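Local coordinates for chinitase A (PDB 3EBV), which probably hydrolyses chitin from within the chain as a family 18 glycoside hydrolase, this piece being its TIM-barrel catalytic domain, at residues I153-T158 with V176-Y181. Numbering follows the deposited sequence.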
loop_
_atom_site.group_PDB
_atom_site.type_symbol
_atom_site.label_atom_id
_atom_site.label_comp_id
_atom_site.label_asym_id
_atom_site.label_seq_id
_atom_site.Cartn_x
_atom_site.Cartn_y
_atom_site.Cartn_z
ATOM N N ILE A 153 0.635 -13.886 3.748
ATOM C CA ILE A 153 0.160 -15.172 3.196
ATOM C C ILE A 153 -0.139 -15.103 1.696
ATOM O O ILE A 153 -0.221 -16.158 1.015
ATOM C CB ILE A 153 -1.117 -15.675 3.898
ATOM C CG1 ILE A 153 -2.249 -14.633 3.812
ATOM C CG2 ILE A 153 -0.778 -16.052 5.326
ATOM C CD1 ILE A 153 -3.574 -15.109 4.406
ATOM N N ASP A 154 -0.267 -13.880 1.169
ATOM C CA ASP A 154 -0.636 -13.697 -0.240
ATOM C C ASP A 154 0.566 -13.638 -1.189
ATOM O O ASP A 154 0.366 -13.616 -2.419
ATOM C CB ASP A 154 -1.435 -12.407 -0.382
ATOM C CG ASP A 154 -2.743 -12.427 0.400
ATOM O OD1 ASP A 154 -3.482 -13.425 0.280
ATOM O OD2 ASP A 154 -3.012 -11.450 1.127
HETATM N N MSE A 155 1.790 -13.578 -0.647
HETATM C CA MSE A 155 2.990 -13.446 -1.484
HETATM C C MSE A 155 4.081 -14.447 -1.068
HETATM O O MSE A 155 5.273 -14.186 -1.277
HETATM C CB MSE A 155 3.576 -12.031 -1.392
HETATM C CG MSE A 155 2.590 -10.870 -1.654
HETATM SE SE MSE A 155 2.086 -10.736 -3.563
HETATM C CE MSE A 155 3.727 -10.039 -4.242
ATOM N N GLN A 156 3.674 -15.597 -0.558
ATOM C CA GLN A 156 4.627 -16.639 -0.154
ATOM C C GLN A 156 5.201 -17.395 -1.348
ATOM O O GLN A 156 6.260 -17.992 -1.253
ATOM C CB GLN A 156 3.959 -17.588 0.836
ATOM C CG GLN A 156 3.975 -17.024 2.276
ATOM C CD GLN A 156 5.373 -17.112 2.914
ATOM O OE1 GLN A 156 6.171 -16.134 2.892
ATOM N NE2 GLN A 156 5.642 -18.238 3.513
ATOM N N SER A 157 4.505 -17.327 -2.478
ATOM C CA SER A 157 5.051 -17.831 -3.739
ATOM C C SER A 157 4.327 -17.109 -4.863
ATOM O O SER A 157 3.321 -16.401 -4.642
ATOM C CB SER A 157 4.817 -19.340 -3.900
ATOM O OG SER A 157 3.466 -19.654 -4.166
ATOM N N THR A 158 4.817 -17.333 -6.077
ATOM C CA THR A 158 4.236 -16.713 -7.266
ATOM C C THR A 158 2.847 -17.247 -7.543
ATOM O O THR A 158 2.146 -16.676 -8.355
ATOM C CB THR A 158 5.112 -16.909 -8.503
ATOM O OG1 THR A 158 5.252 -18.311 -8.733
ATOM C CG2 THR A 158 6.488 -16.276 -8.323
ATOM N N VAL A 176 3.948 -3.022 -5.045
ATOM C CA VAL A 176 3.335 -3.929 -4.064
ATOM C C VAL A 176 3.904 -3.545 -2.717
ATOM O O VAL A 176 5.070 -3.831 -2.420
ATOM C CB VAL A 176 3.625 -5.412 -4.353
ATOM C CG1 VAL A 176 2.982 -6.297 -3.300
ATOM C CG2 VAL A 176 3.036 -5.797 -5.738
ATOM N N ASN A 177 3.089 -2.882 -1.895
ATOM C CA ASN A 177 3.456 -2.554 -0.505
ATOM C C ASN A 177 2.891 -3.640 0.418
ATOM O O ASN A 177 1.809 -3.486 0.991
ATOM C CB ASN A 177 2.863 -1.203 -0.091
ATOM C CG ASN A 177 3.472 -0.016 -0.836
ATOM O OD1 ASN A 177 4.705 0.101 -0.962
ATOM N ND2 ASN A 177 2.585 0.939 -1.281
HETATM N N MSE A 178 3.574 -4.776 0.502
HETATM C CA MSE A 178 3.049 -5.833 1.377
HETATM C C MSE A 178 3.004 -5.376 2.840
HETATM O O MSE A 178 3.802 -4.526 3.264
HETATM C CB MSE A 178 3.879 -7.141 1.250
HETATM C CG MSE A 178 3.291 -8.263 2.088
HETATM SE SE MSE A 178 4.129 -9.973 1.555
HETATM C CE MSE A 178 5.858 -9.769 2.378
ATOM N N GLN A 179 2.033 -5.951 3.579
ATOM C CA GLN A 179 1.874 -5.644 4.993
ATOM C C GLN A 179 2.741 -6.655 5.773
ATOM O O GLN A 179 2.347 -7.813 6.019
ATOM C CB GLN A 179 0.401 -5.815 5.413
ATOM C CG GLN A 179 -0.549 -4.921 4.641
ATOM C CD GLN A 179 -1.992 -5.170 5.086
ATOM O OE1 GLN A 179 -2.287 -5.260 6.287
ATOM N NE2 GLN A 179 -2.887 -5.302 4.112
ATOM N N TYR A 180 3.956 -6.213 6.130
ATOM C CA TYR A 180 4.879 -7.108 6.869
ATOM C C TYR A 180 4.545 -7.094 8.378
ATOM O O TYR A 180 5.398 -6.779 9.252
ATOM C CB TYR A 180 6.346 -6.659 6.660
ATOM C CG TYR A 180 6.858 -6.829 5.250
ATOM C CD1 TYR A 180 7.780 -7.831 4.930
ATOM C CD2 TYR A 180 6.440 -5.958 4.231
ATOM C CE1 TYR A 180 8.298 -7.957 3.628
ATOM C CE2 TYR A 180 6.906 -6.104 2.934
ATOM C CZ TYR A 180 7.852 -7.097 2.624
ATOM O OH TYR A 180 8.297 -7.231 1.328
ATOM N N TYR A 181 3.259 -7.323 8.682
ATOM C CA TYR A 181 2.779 -7.146 10.065
ATOM C C TYR A 181 1.425 -7.816 10.209
ATOM O O TYR A 181 0.834 -8.279 9.231
ATOM C CB TYR A 181 2.712 -5.655 10.444
ATOM C CG TYR A 181 1.882 -4.792 9.507
ATOM C CD1 TYR A 181 0.505 -4.585 9.723
ATOM C CD2 TYR A 181 2.478 -4.091 8.474
ATOM C CE1 TYR A 181 -0.251 -3.747 8.853
ATOM C CE2 TYR A 181 1.741 -3.231 7.628
ATOM C CZ TYR A 181 0.387 -3.070 7.827
ATOM O OH TYR A 181 -0.300 -2.273 6.965
#
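M155 and M178, both selenomethionines, run past each other in opposite directions, and the selenium of M178 settles against the root of its partner: M178 SE lies 3.6 Å from M155 CB and 3.7 Å from M155 CG. M178 reaches that far because its chain leaves strand 175-179 extended, with CG opposite the backbone N (chi1 -177°), and bends only at the last torsion. That bend lays M178 CE over one face of the Y180 ring, 3.2 Å above the plane and toward the rim. M155, by contrast, is folded at chi2 and chi3, which swings its methyl toward the start of the strand segment, where M155 CE meets V176 CG1 at 3.9 Å. Long, unbranched side chains suit the span between loop and strand, since the alpha carbons of M155 and M178 are 8.1 Å apart; compact, branched V176 suits the strand itself and offers one methyl to the incoming chain.

All three residues are buried. P150, reached by each of them, and Q209 of helix 199-210, touched by both selenomethionines, help enclose the cluster, while Y162 and F163 of helix 161-168 pack on M155. Away from this tight point the loop diverges from the strand: S157, partly exposed, turns its hydroxyl to the backbone of its own loop, S157 OG bonding to Q159 N, T158 packs on F163, and I153 turns its exposed side chain away.

The contact thus fastens the loop that follows barrel strand 145-148 to the outer side of the next parallel strand, in a beta-alpha-beta unit of the TIM barrel. On the strand's other side N177 and Q179 face the interior, where Q179 NE2 bonds to E121 OE2. With no hydrogen bond or charge pair between the two segments, their cohesion rests on dispersion and the burial of apolar surface.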